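Local atomic coordinates of putative dihydrodipicolinate synthase family protein (Coccidioides immitis, PDB entry 3QFE), a protein that is of unassigned function but belongs to the dihydrodipicolinate synthase family, with a TIM-barrel domain followed by a run of C-terminal helices. Residues P17-F22 and A263-A268; A269-A274 and D281-L286; A39-S44 and F221-P226; L29-Q34 and R66-A71. One frame throughout, in Å; residues are numbered along the deposited sequence.

Contact 1: residues P17-F22 and A263-A268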
loop_
_atom_site.group_PDB
_atom_site.type_symbol
_atom_site.label_atom_id
_atom_site.label_comp_id
_atom_site.label_asym_id
_atom_site.label_seq_id
_atom_site.Cartn_x
_atom_site.Cartn_y
_atom_site.Cartn_z
ATOM N N PRO A 17 0.440 2.823 0.790
ATOM C CA PRO A 17 0.835 1.975 1.909
ATOM C C PRO A 17 1.668 2.805 2.908
ATOM O O PRO A 17 2.890 3.004 2.714
ATOM C CB PRO A 17 1.661 0.873 1.236
ATOM C CG PRO A 17 2.308 1.577 0.056
ATOM C CD PRO A 17 1.376 2.707 -0.345
ATOM N N ALA A 18 0.988 3.278 3.956
ATOM C CA ALA A 18 1.519 4.294 4.860
ATOM C C ALA A 18 2.707 3.799 5.686
ATOM O O ALA A 18 2.731 2.652 6.129
ATOM C CB ALA A 18 0.418 4.799 5.775
ATOM N N VAL A 19 3.695 4.668 5.882
ATOM C CA VAL A 19 4.827 4.352 6.755
ATOM C C VAL A 19 4.393 4.434 8.228
ATOM O O VAL A 19 3.309 4.942 8.520
ATOM C CB VAL A 19 6.051 5.266 6.479
ATOM C CG1 VAL A 19 6.648 4.936 5.112
ATOM C CG2 VAL A 19 5.693 6.737 6.568
ATOM N N THR A 20 5.252 3.962 9.142
ATOM C CA THR A 20 4.959 3.948 10.576
ATOM C C THR A 20 5.916 4.806 11.398
ATOM O O THR A 20 7.140 4.725 11.237
ATOM C CB THR A 20 4.988 2.504 11.094
ATOM O OG1 THR A 20 4.000 1.754 10.394
ATOM C CG2 THR A 20 4.711 2.424 12.622
ATOM N N PHE A 21 5.342 5.592 12.307
ATOM C CA PHE A 21 6.065 6.480 13.208
ATOM C C PHE A 21 6.408 5.766 14.525
ATOM O O PHE A 21 5.543 5.125 15.113
ATOM C CB PHE A 21 5.183 7.711 13.527
ATOM C CG PHE A 21 5.086 8.712 12.392
ATOM C CD1 PHE A 21 5.914 9.835 12.361
ATOM C CD2 PHE A 21 4.198 8.525 11.351
ATOM C CE1 PHE A 21 5.830 10.779 11.303
ATOM C CE2 PHE A 21 4.132 9.444 10.292
ATOM C CZ PHE A 21 4.948 10.584 10.281
ATOM N N PHE A 22 7.655 5.910 14.996
ATOM C CA PHE A 22 8.086 5.336 16.270
ATOM C C PHE A 22 8.708 6.405 17.143
ATOM O O PHE A 22 9.597 7.158 16.686
ATOM C CB PHE A 22 9.144 4.227 16.084
ATOM C CG PHE A 22 8.668 3.051 15.289
ATOM C CD1 PHE A 22 7.734 2.148 15.833
ATOM C CD2 PHE A 22 9.162 2.816 14.008
ATOM C CE1 PHE A 22 7.295 1.056 15.118
ATOM C CE2 PHE A 22 8.730 1.714 13.279
ATOM C CZ PHE A 22 7.779 0.843 13.832
ATOM N N ALA A 263 13.982 2.254 4.595
ATOM C CA ALA A 263 14.608 3.346 5.322
ATOM C C ALA A 263 14.650 4.651 4.510
ATOM O O ALA A 263 14.507 5.756 5.068
ATOM C CB ALA A 263 16.000 2.960 5.769
ATOM N N THR A 264 14.852 4.522 3.200
ATOM C CA THR A 264 14.914 5.675 2.314
ATOM C C THR A 264 13.522 6.280 2.129
ATOM O O THR A 264 13.358 7.500 2.194
ATOM C CB THR A 264 15.559 5.309 0.950
ATOM O OG1 THR A 264 16.904 4.884 1.169
ATOM C CG2 THR A 264 15.617 6.508 0.044
ATOM N N THR A 265 12.532 5.425 1.905
ATOM C CA THR A 265 11.146 5.858 1.786
ATOM C C THR A 265 10.668 6.597 3.044
ATOM O O THR A 265 10.142 7.701 2.935
ATOM C CB THR A 265 10.203 4.678 1.454
ATOM O OG1 THR A 265 10.520 4.195 0.150
ATOM C CG2 THR A 265 8.706 5.117 1.472
ATOM N N LYS A 266 10.880 6.011 4.223
ATOM C CA LYS A 266 10.552 6.687 5.500
ATOM C C LYS A 266 11.187 8.070 5.614
ATOM O O LYS A 266 10.530 9.015 6.055
ATOM C CB LYS A 266 10.942 5.846 6.716
ATOM C CG LYS A 266 10.213 4.515 6.818
ATOM C CD LYS A 266 10.431 3.844 8.181
ATOM C CE LYS A 266 9.588 4.541 9.223
ATOM N NZ LYS A 266 9.596 3.881 10.540
ATOM N N TYR A 267 12.446 8.194 5.198
ATOM C CA TYR A 267 13.173 9.459 5.301
ATOM C C TYR A 267 12.605 10.501 4.323
ATOM O O TYR A 267 12.503 11.695 4.637
ATOM C CB TYR A 267 14.680 9.260 5.101
ATOM C CG TYR A 267 15.418 10.574 5.031
ATOM C CD1 TYR A 267 15.718 11.294 6.195
ATOM C CD2 TYR A 267 15.747 11.147 3.799
ATOM C CE1 TYR A 267 16.360 12.525 6.127
ATOM C CE2 TYR A 267 16.378 12.384 3.732
ATOM C CZ TYR A 267 16.684 13.065 4.897
ATOM O OH TYR A 267 17.306 14.299 4.829
ATOM N N ALA A 268 12.219 10.047 3.132
ATOM C CA ALA A 268 11.628 10.960 2.150
ATOM C C ALA A 268 10.294 11.484 2.688
ATOM O O ALA A 268 10.021 12.669 2.633
ATOM C CB ALA A 268 11.459 10.273 0.801
#

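Contact 2: residues A269-A274 and D281-L286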
loop_
_atom_site.group_PDB
_atom_site.type_symbol
_atom_site.label_atom_id
_atom_site.label_comp_id
_atom_site.label_asym_id
_atom_site.label_seq_id
_atom_site.Cartn_x
_atom_site.Cartn_y
_atom_site.Cartn_z
ATOM N N ALA A 269 9.483 10.592 3.239
ATOM C CA ALA A 269 8.225 10.995 3.864
ATOM C C ALA A 269 8.500 11.969 5.002
ATOM O O ALA A 269 7.780 12.955 5.159
ATOM C CB ALA A 269 7.480 9.787 4.367
ATOM N N ALA A 270 9.568 11.722 5.769
ATOM C CA ALA A 270 9.900 12.591 6.889
ATOM C C ALA A 270 10.113 14.024 6.420
ATOM O O ALA A 270 9.699 14.973 7.099
ATOM C CB ALA A 270 11.118 12.096 7.630
ATOM N N ILE A 271 10.763 14.213 5.275
ATOM C CA ILE A 271 11.143 15.575 4.941
ATOM C C ILE A 271 10.207 16.241 3.963
ATOM O O ILE A 271 10.305 17.442 3.722
ATOM C CB ILE A 271 12.623 15.697 4.505
ATOM C CG1 ILE A 271 12.913 14.816 3.283
ATOM C CG2 ILE A 271 13.561 15.412 5.696
ATOM C CD1 ILE A 271 14.031 15.376 2.437
ATOM N N PHE A 272 9.291 15.464 3.398
ATOM C CA PHE A 272 8.325 16.036 2.488
ATOM C C PHE A 272 6.931 16.004 3.085
ATOM O O PHE A 272 6.510 16.986 3.700
ATOM C CB PHE A 272 8.425 15.395 1.104
ATOM C CG PHE A 272 9.750 15.643 0.439
ATOM C CD1 PHE A 272 10.157 16.955 0.126
ATOM C CD2 PHE A 272 10.616 14.582 0.147
ATOM C CE1 PHE A 272 11.412 17.207 -0.485
ATOM C CE2 PHE A 272 11.869 14.811 -0.472
ATOM C CZ PHE A 272 12.271 16.129 -0.785
ATOM N N SER A 273 6.245 14.873 2.963
ATOM C CA SER A 273 4.851 14.768 3.410
ATOM C C SER A 273 4.623 14.954 4.921
ATOM O O SER A 273 3.663 15.615 5.318
ATOM C CB SER A 273 4.264 13.429 2.975
ATOM O OG SER A 273 4.989 12.405 3.611
ATOM N N ALA A 274 5.481 14.375 5.753
ATOM C CA ALA A 274 5.323 14.496 7.208
ATOM C C ALA A 274 5.482 15.945 7.677
ATOM O O ALA A 274 4.693 16.427 8.484
ATOM C CB ALA A 274 6.283 13.568 7.960
ATOM N N ASP A 281 9.914 17.004 14.301
ATOM C CA ASP A 281 10.974 15.988 14.470
ATOM C C ASP A 281 10.652 14.724 13.664
ATOM O O ASP A 281 10.877 13.609 14.141
ATOM C CB ASP A 281 11.158 15.560 15.947
ATOM C CG ASP A 281 11.157 16.736 16.945
ATOM O OD1 ASP A 281 11.921 17.732 16.775
ATOM O OD2 ASP A 281 10.401 16.621 17.938
ATOM N N ALA A 282 10.099 14.895 12.465
ATOM C CA ALA A 282 9.584 13.763 11.693
ATOM C C ALA A 282 10.704 12.786 11.378
ATOM O O ALA A 282 10.496 11.570 11.341
ATOM C CB ALA A 282 8.888 14.239 10.417
ATOM N N GLU A 283 11.903 13.319 11.186
ATOM C CA GLU A 283 13.043 12.493 10.837
ATOM C C GLU A 283 13.435 11.485 11.925
ATOM O O GLU A 283 13.854 10.385 11.608
ATOM C CB GLU A 283 14.241 13.349 10.428
ATOM C CG GLU A 283 15.440 12.507 10.024
ATOM C CD GLU A 283 16.562 13.323 9.402
ATOM O OE1 GLU A 283 16.260 14.399 8.826
ATOM O OE2 GLU A 283 17.734 12.879 9.487
ATOM N N GLU A 284 13.324 11.865 13.195
ATOM C CA GLU A 284 13.657 10.938 14.270
ATOM C C GLU A 284 12.582 9.855 14.371
ATOM O O GLU A 284 12.903 8.693 14.571
ATOM C CB GLU A 284 13.837 11.671 15.603
ATOM N N LYS A 285 11.323 10.241 14.150
ATOM C CA LYS A 285 10.164 9.383 14.329
ATOM C C LYS A 285 10.007 8.387 13.198
ATOM O O LYS A 285 9.296 7.383 13.333
ATOM C CB LYS A 285 8.894 10.237 14.415
ATOM C CG LYS A 285 8.802 11.097 15.651
ATOM C CD LYS A 285 7.772 12.200 15.515
ATOM C CE LYS A 285 7.550 12.869 16.865
ATOM N NZ LYS A 285 6.736 14.111 16.703
ATOM N N LEU A 286 10.668 8.682 12.083
ATOM C CA LEU A 286 10.615 7.834 10.915
ATOM C C LEU A 286 11.931 7.084 10.638
ATOM O O LEU A 286 12.180 6.606 9.514
ATOM C CB LEU A 286 10.135 8.633 9.696
ATOM C CG LEU A 286 8.645 8.986 9.807
ATOM C CD1 LEU A 286 8.254 10.113 8.849
ATOM C CD2 LEU A 286 7.783 7.750 9.597
#

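Contact 3: residues A39-S44 and F221-P226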
loop_
_atom_site.group_PDB
_atom_site.type_symbol
_atom_site.label_atom_id
_atom_site.label_comp_id
_atom_site.label_asym_id
_atom_site.label_seq_id
_atom_site.Cartn_x
_atom_site.Cartn_y
_atom_site.Cartn_z
ATOM N N ALA A 39 -4.291 11.174 8.259
ATOM C CA ALA A 39 -5.341 12.115 7.925
ATOM C C ALA A 39 -4.869 13.002 6.764
ATOM O O ALA A 39 -5.599 13.212 5.789
ATOM C CB ALA A 39 -5.724 12.930 9.123
ATOM N N TYR A 40 -3.633 13.479 6.843
ATOM C CA TYR A 40 -3.077 14.278 5.760
ATOM C C TYR A 40 -3.092 13.500 4.427
ATOM O O TYR A 40 -3.495 14.041 3.378
ATOM C CB TYR A 40 -1.655 14.705 6.087
ATOM C CG TYR A 40 -1.084 15.596 5.009
ATOM C CD1 TYR A 40 -1.386 16.959 4.978
ATOM C CD2 TYR A 40 -0.271 15.072 4.007
ATOM C CE1 TYR A 40 -0.881 17.768 3.992
ATOM C CE2 TYR A 40 0.230 15.878 3.001
ATOM C CZ TYR A 40 -0.079 17.219 2.995
ATOM O OH TYR A 40 0.412 18.027 2.006
ATOM N N LEU A 41 -2.650 12.239 4.456
ATOM C CA LEU A 41 -2.632 11.428 3.224
ATOM C C LEU A 41 -4.041 11.229 2.659
ATOM O O LEU A 41 -4.248 11.333 1.442
ATOM C CB LEU A 41 -1.968 10.062 3.442
ATOM C CG LEU A 41 -0.492 10.001 3.830
ATOM C CD1 LEU A 41 -0.115 8.535 3.962
ATOM C CD2 LEU A 41 0.403 10.685 2.811
ATOM N N ALA A 42 -5.009 10.965 3.521
ATOM C CA ALA A 42 -6.362 10.703 3.021
ATOM C C ALA A 42 -7.009 11.937 2.428
ATOM O O ALA A 42 -7.932 11.821 1.618
ATOM C CB ALA A 42 -7.253 10.093 4.093
ATOM N N ARG A 43 -6.509 13.104 2.819
ATOM C CA ARG A 43 -7.011 14.380 2.321
ATOM C C ARG A 43 -6.229 14.910 1.079
ATOM O O ARG A 43 -6.416 16.065 0.628
ATOM C CB ARG A 43 -7.029 15.389 3.490
ATOM C CG ARG A 43 -8.094 15.026 4.558
ATOM C CD ARG A 43 -9.495 15.571 4.186
ATOM N NE ARG A 43 -9.363 16.963 3.763
ATOM C CZ ARG A 43 -9.165 17.979 4.603
ATOM N NH1 ARG A 43 -9.146 17.782 5.930
ATOM N NH2 ARG A 43 -8.976 19.193 4.110
ATOM N N SER A 44 -5.374 14.055 0.516
ATOM C CA SER A 44 -4.559 14.476 -0.622
ATOM C C SER A 44 -4.934 13.799 -1.933
ATOM O O SER A 44 -4.090 13.637 -2.805
ATOM C CB SER A 44 -3.079 14.253 -0.347
ATOM O OG SER A 44 -2.686 14.861 0.847
ATOM N N PHE A 221 5.439 5.557 -3.137
ATOM C CA PHE A 221 5.870 6.931 -3.364
ATOM C C PHE A 221 4.754 7.947 -3.101
ATOM O O PHE A 221 5.006 9.154 -3.022
ATOM C CB PHE A 221 6.368 7.067 -4.801
ATOM C CG PHE A 221 7.212 8.287 -5.045
ATOM C CD1 PHE A 221 8.301 8.573 -4.223
ATOM C CD2 PHE A 221 6.925 9.137 -6.100
ATOM C CE1 PHE A 221 9.086 9.674 -4.447
ATOM C CE2 PHE A 221 7.711 10.247 -6.340
ATOM C CZ PHE A 221 8.795 10.519 -5.516
ATOM N N ALA A 222 3.522 7.459 -2.980
ATOM C CA ALA A 222 2.394 8.305 -2.609
ATOM C C ALA A 222 2.510 8.694 -1.143
ATOM O O ALA A 222 1.833 9.601 -0.710
ATOM C CB ALA A 222 1.073 7.586 -2.865
ATOM N N ASN A 223 3.366 8.003 -0.386
ATOM C CA ASN A 223 3.756 8.456 0.962
ATOM C C ASN A 223 4.430 9.813 0.898
ATOM O O ASN A 223 4.271 10.639 1.802
ATOM C CB ASN A 223 4.763 7.509 1.614
ATOM C CG ASN A 223 4.107 6.365 2.354
ATOM O OD1 ASN A 223 3.497 6.559 3.408
ATOM N ND2 ASN A 223 4.276 5.150 1.836
ATOM N N VAL A 224 5.207 10.024 -0.159
ATOM C CA VAL A 224 6.073 11.188 -0.237
ATOM C C VAL A 224 5.380 12.391 -0.876
ATOM O O VAL A 224 5.378 13.482 -0.309
ATOM C CB VAL A 224 7.361 10.854 -0.985
ATOM C CG1 VAL A 224 8.360 11.994 -0.819
ATOM C CG2 VAL A 224 7.935 9.552 -0.440
ATOM N N PHE A 225 4.773 12.169 -2.043
ATOM C CA PHE A 225 4.073 13.213 -2.786
ATOM C C PHE A 225 2.677 12.747 -3.193
ATOM O O PHE A 225 2.421 12.463 -4.352
ATOM C CB PHE A 225 4.920 13.624 -3.988
ATOM C CG PHE A 225 6.297 14.117 -3.615
ATOM C CD1 PHE A 225 6.456 15.234 -2.832
ATOM C CD2 PHE A 225 7.425 13.453 -4.047
ATOM C CE1 PHE A 225 7.727 15.674 -2.478
ATOM C CE2 PHE A 225 8.690 13.902 -3.723
ATOM C CZ PHE A 225 8.846 15.003 -2.933
ATOM N N PRO A 226 1.753 12.660 -2.232
ATOM C CA PRO A 226 0.479 12.049 -2.570
ATOM C C PRO A 226 -0.358 12.829 -3.588
ATOM O O PRO A 226 -1.049 12.208 -4.408
ATOM C CB PRO A 226 -0.233 11.944 -1.210
ATOM C CG PRO A 226 0.426 12.971 -0.336
ATOM C CD PRO A 226 1.860 12.976 -0.789
#

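Contact 4: residues L29-Q34 and R66-A71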
loop_
_atom_site.group_PDB
_atom_site.type_symbol
_atom_site.label_atom_id
_atom_site.label_comp_id
_atom_site.label_asym_id
_atom_site.label_seq_id
_atom_site.Cartn_x
_atom_site.Cartn_y
_atom_site.Cartn_z
ATOM N N LEU A 29 4.912 2.999 19.255
ATOM C CA LEU A 29 4.248 3.750 18.212
ATOM C C LEU A 29 4.054 5.201 18.656
ATOM O O LEU A 29 3.820 5.470 19.830
ATOM C CB LEU A 29 2.886 3.127 17.952
ATOM C CG LEU A 29 2.837 1.684 17.447
ATOM C CD1 LEU A 29 1.376 1.276 17.256
ATOM C CD2 LEU A 29 3.618 1.529 16.156
ATOM N N ASP A 30 4.159 6.139 17.729
ATOM C CA ASP A 30 3.747 7.519 18.016
ATOM C C ASP A 30 2.393 7.758 17.330
ATOM O O ASP A 30 2.344 8.213 16.177
ATOM C CB ASP A 30 4.796 8.502 17.508
ATOM C CG ASP A 30 4.415 9.961 17.755
ATOM O OD1 ASP A 30 3.268 10.286 18.144
ATOM O OD2 ASP A 30 5.286 10.811 17.537
ATOM N N LEU A 31 1.315 7.426 18.034
ATOM C CA LEU A 31 -0.044 7.453 17.476
ATOM C C LEU A 31 -0.546 8.880 17.177
ATOM O O LEU A 31 -1.233 9.106 16.180
ATOM C CB LEU A 31 -1.027 6.664 18.365
ATOM C CG LEU A 31 -0.692 5.147 18.505
ATOM C CD1 LEU A 31 -1.556 4.383 19.516
ATOM C CD2 LEU A 31 -0.655 4.407 17.156
ATOM N N ALA A 32 -0.174 9.848 18.011
ATOM C CA ALA A 32 -0.561 11.231 17.744
ATOM C C ALA A 32 0.009 11.683 16.391
ATOM O O ALA A 32 -0.727 12.227 15.551
ATOM C CB ALA A 32 -0.137 12.179 18.898
ATOM N N SER A 33 1.297 11.457 16.155
ATOM C CA SER A 33 1.838 11.791 14.850
ATOM C C SER A 33 1.220 10.945 13.737
ATOM O O SER A 33 0.869 11.462 12.677
ATOM C CB SER A 33 3.352 11.694 14.851
ATOM O OG SER A 33 3.850 12.498 15.907
ATOM N N GLN A 34 1.077 9.644 13.991
ATOM C CA GLN A 34 0.504 8.723 13.030
ATOM C C GLN A 34 -0.882 9.163 12.562
ATOM O O GLN A 34 -1.203 9.057 11.377
ATOM C CB GLN A 34 0.398 7.312 13.643
ATOM C CG GLN A 34 0.176 6.240 12.604
ATOM C CD GLN A 34 1.420 5.972 11.786
ATOM O OE1 GLN A 34 2.432 5.498 12.301
ATOM N NE2 GLN A 34 1.360 6.286 10.524
ATOM N N ARG A 66 -0.325 -3.695 15.710
ATOM C CA ARG A 66 -1.045 -3.831 14.458
ATOM C C ARG A 66 -2.459 -3.303 14.557
ATOM O O ARG A 66 -2.892 -2.551 13.694
ATOM C CB ARG A 66 -1.096 -5.290 14.003
ATOM C CG ARG A 66 0.173 -5.774 13.327
ATOM C CD ARG A 66 0.085 -7.287 13.182
ATOM N NE ARG A 66 1.151 -7.836 12.369
ATOM C CZ ARG A 66 1.123 -7.905 11.039
ATOM N NH1 ARG A 66 0.068 -7.442 10.371
ATOM N NH2 ARG A 66 2.157 -8.448 10.387
ATOM N N ALA A 67 -3.177 -3.726 15.593
ATOM C CA ALA A 67 -4.582 -3.328 15.816
ATOM C C ALA A 67 -4.724 -1.837 16.117
ATOM O O ALA A 67 -5.701 -1.215 15.720
ATOM C CB ALA A 67 -5.222 -4.173 16.980
ATOM N N GLN A 68 -3.777 -1.283 16.869
ATOM C CA GLN A 68 -3.816 0.142 17.207
ATOM C C GLN A 68 -3.636 0.974 15.945
ATOM O O GLN A 68 -4.265 2.015 15.792
ATOM C CB GLN A 68 -2.753 0.516 18.252
ATOM C CG GLN A 68 -3.134 0.005 19.601
ATOM C CD GLN A 68 -1.994 0.004 20.615
ATOM O OE1 GLN A 68 -0.808 0.131 20.266
ATOM N NE2 GLN A 68 -2.358 -0.142 21.889
ATOM N N LEU A 69 -2.793 0.514 15.035
ATOM C CA LEU A 69 -2.561 1.295 13.834
ATOM C C LEU A 69 -3.798 1.300 12.968
ATOM O O LEU A 69 -4.166 2.345 12.450
ATOM C CB LEU A 69 -1.358 0.794 13.073
ATOM C CG LEU A 69 -0.004 1.116 13.693
ATOM C CD1 LEU A 69 1.043 0.434 12.825
ATOM C CD2 LEU A 69 0.225 2.644 13.715
ATOM N N ILE A 70 -4.470 0.149 12.853
ATOM C CA ILE A 70 -5.677 0.091 12.052
ATOM C C ILE A 70 -6.715 1.025 12.646
ATOM O O ILE A 70 -7.287 1.841 11.922
ATOM C CB ILE A 70 -6.242 -1.339 11.899
ATOM C CG1 ILE A 70 -5.198 -2.226 11.191
ATOM C CG2 ILE A 70 -7.513 -1.314 11.034
ATOM C CD1 ILE A 70 -5.511 -3.753 11.244
ATOM N N ALA A 71 -6.924 0.936 13.962
ATOM C CA ALA A 71 -7.899 1.781 14.664
ATOM C C ALA A 71 -7.551 3.274 14.516
ATOM O O ALA A 71 -8.423 4.129 14.343
ATOM C CB ALA A 71 -7.958 1.386 16.172
#

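Contact 1: residues P17-F22 and A263-A268
Lys-266 reaches from its helix to the backbone of Thr-20, and its ammonium group makes the one hydrogen bond between 17-22 and 263-268: NZ gives to Thr-20 O over 2.7 Å. The C=O...N angle is 163°, so the nitrogen lies nearly in line with the carbonyl bond. The same nitrogen passes 3.6 Å from Phe-22 CE2, coming obliquely to the ring, while the lysine chain and the phenyl side chain cross at about a right angle. Lower on the lysine, CG packs against Val-19 CG1 at 4.0 Å, the two side chains running past each other in opposite directions. That valine methyl also meets Thr-265 CG2 at 4.2 Å, a looser touch one residue back along the helix. A single bend at chi3 (76°) in the otherwise extended lysine lets its CG lie by the valine and its tip swing onto the carbonyl. In the TIM-barrel fold, 17-22 is the loop that leaves the first strand, 13-17, at its C-terminal end, and here helix 262-271 from the C-terminal part of the chain packs beside it. Outside the two segments, Lys-266 NZ forms a salt bridge with Glu-57 OE1 and a hydrogen bond to Arg-287 O, so three partners fix the direction of the buried NZ. The loop is positioned in turn from its other side: Thr-20 points its CB away from the helix and its OG1 bonds to Ala-56 O, while Phe-21, also turned away, meets Tyr-37 of helix 31-42 edge to face.

Contact 2: residues A269-A274 and D281-L286
Ala-282 sets its CB against two alanines of the facing segment, 3.6 Å from Ala-274 CB and 4.2 Å from Ala-270 CB, and this small-residue junction is the tight part of the contact. The same methyl lies 3.5 Å from the carbonyl oxygen Ala-270 O. With nothing larger than a methyl between them, the backbones come close: the CA atoms of Ala-270 and Ala-282 are 5.0 Å apart. Leu-286 fills the next position through one branch. Its CD1, held nearly anti to CA (chi2 163°), presses on Ala-270 CA at 3.6 Å and also bears on the CB atoms of Ala-270 and Ala-274. The leucine thus covers the alanine pair from one turn beyond Ala-282, and its other branch, CD2, faces Val-19 and Phe-21. The chain turns back on itself here: helices 262-271 and 273-276, interrupted at Phe-272, lead round to the short helix 282-285. Ala-274 N bonds to Ala-269 O across that interruption, at 2.8 Å. Toward the more solvent-accessible side the fit slackens. Here the extended side chain of Glu-283 carries OE1 only to within 4.3 Å of Ile-271 CG2, and OE2 keeps a long, weak ion pair with Lys-300 of helix 297-317. No hydrogen bond spans the two segments; across them the contact is van der Waals packing of methyl groups and backbone, and the charged residue at its margin finds its polar partner elsewhere.

Contact 3: residues A39-S44 and F221-P226
Two elements of the TIM barrel meet here: the end of its first helix, 31-42, and the loop that carries the chain from the last strand, 216-218, into helix 226-237. Pro-226, the first residue of that helix, presents its ring to the other segment. Ser-44 CB lies 3.7 Å from Pro-226 CG, and Leu-41 CD2 reaches the same ring atom at 3.9 Å, its side chain crossing the proline at about a right angle. The leucine methyl also rests 4.0 Å from two carbonyl oxygens, Ala-222 O and Asn-223 O. More loosely, Tyr-40 approaches the proline obliquely. Ser-44 is kept in place by the helix that precedes it: with OG anti to its carbonyl carbon (chi1 -54°), the hydroxyl donates to Tyr-40 O at 2.8 Å, tilted 33° from the carbonyl plane, and passes over the rim of one face of the Tyr-40 ring. Asn-223 brings OD1 toward Leu-41 CD1, but its amide works elsewhere. ND2 gives to Pro-17 O and Ala-220 O, while OD1 receives Val-19 N and is hydrogen-bonded to Tyr-37 OH. With the serine hydroxyl bonded back to the end of helix 31-42 and the asparagine amide bonded through both its polar atoms, the contact is left to carbon packing on Pro-226 and to a leucine methyl lying against backbone carbonyls, without a hydrogen bond between the segments.

Contact 4: residues L29-Q34 and R66-A71
The amide of Gln-34 has Leu-69 CD2 off one side of its plane, beyond the CG and OE1 margin; the methyl is 3.8 Å from Gln-34 CG and 3.9 Å from Gln-34 OE1, and the two side chains cross at about a right angle. The amide's polar atoms are engaged with the neighbouring loop, OE1 accepting from Phe-21 N and NE2 giving to Val-19 O, which probably fixes the rotation of the amide. The bend at chi2 (73°) turns the amide out of line with the chain. The carboxylate of Asp-30 is approached on one face by the backbone N and the hydroxyl of Ser-33: N meets OD1 at 3.0 Å, 58° out of the plane, and the hydroxyl OG gives to OD2. This is the N-cap of helix 31-42. Around these groups the leucines make the contact. Leu-29 CD1 packs on Leu-69 CG at 3.8 Å, and the same methyl lies 3.9 Å from Gln-68 OE1. Leu-31 CD2 touches Leu-69 CD2 at 4.0 Å, so that single methyl serves both Leu-31 and Gln-34. The contact joins the start of helix 31-42 to helix 63-77, neighbours on the outside of the barrel. The polar groups of the cap and of Gln-34 are bonded away from helix 63-77, and what crosses the contact is mainly carbon packing round Leu-69, with the side chain of Gln-68 alongside.

From the N terminus, residues 17-22 leave the first barrel strand and are met only by helix 262-271, far along the chain, so contact 1 closes the longest loop, and contacts 3 and 4 both fall within it. Contact 4 closes a short one, joining the first two barrel helices, with strand 48-51 between them in the chain. Contact 3 starts further along that same first helix and ends after the last strand, so its segments alternate with those of contact 4 and the two cross. Contact 2 follows once contact 1 is closed, a local turn in the C-terminal helices. Phe-22 N and Lys-285 O link contacts 1 and 2, and Ser-273 OG bonds to Asn-223 O between contacts 2 and 3.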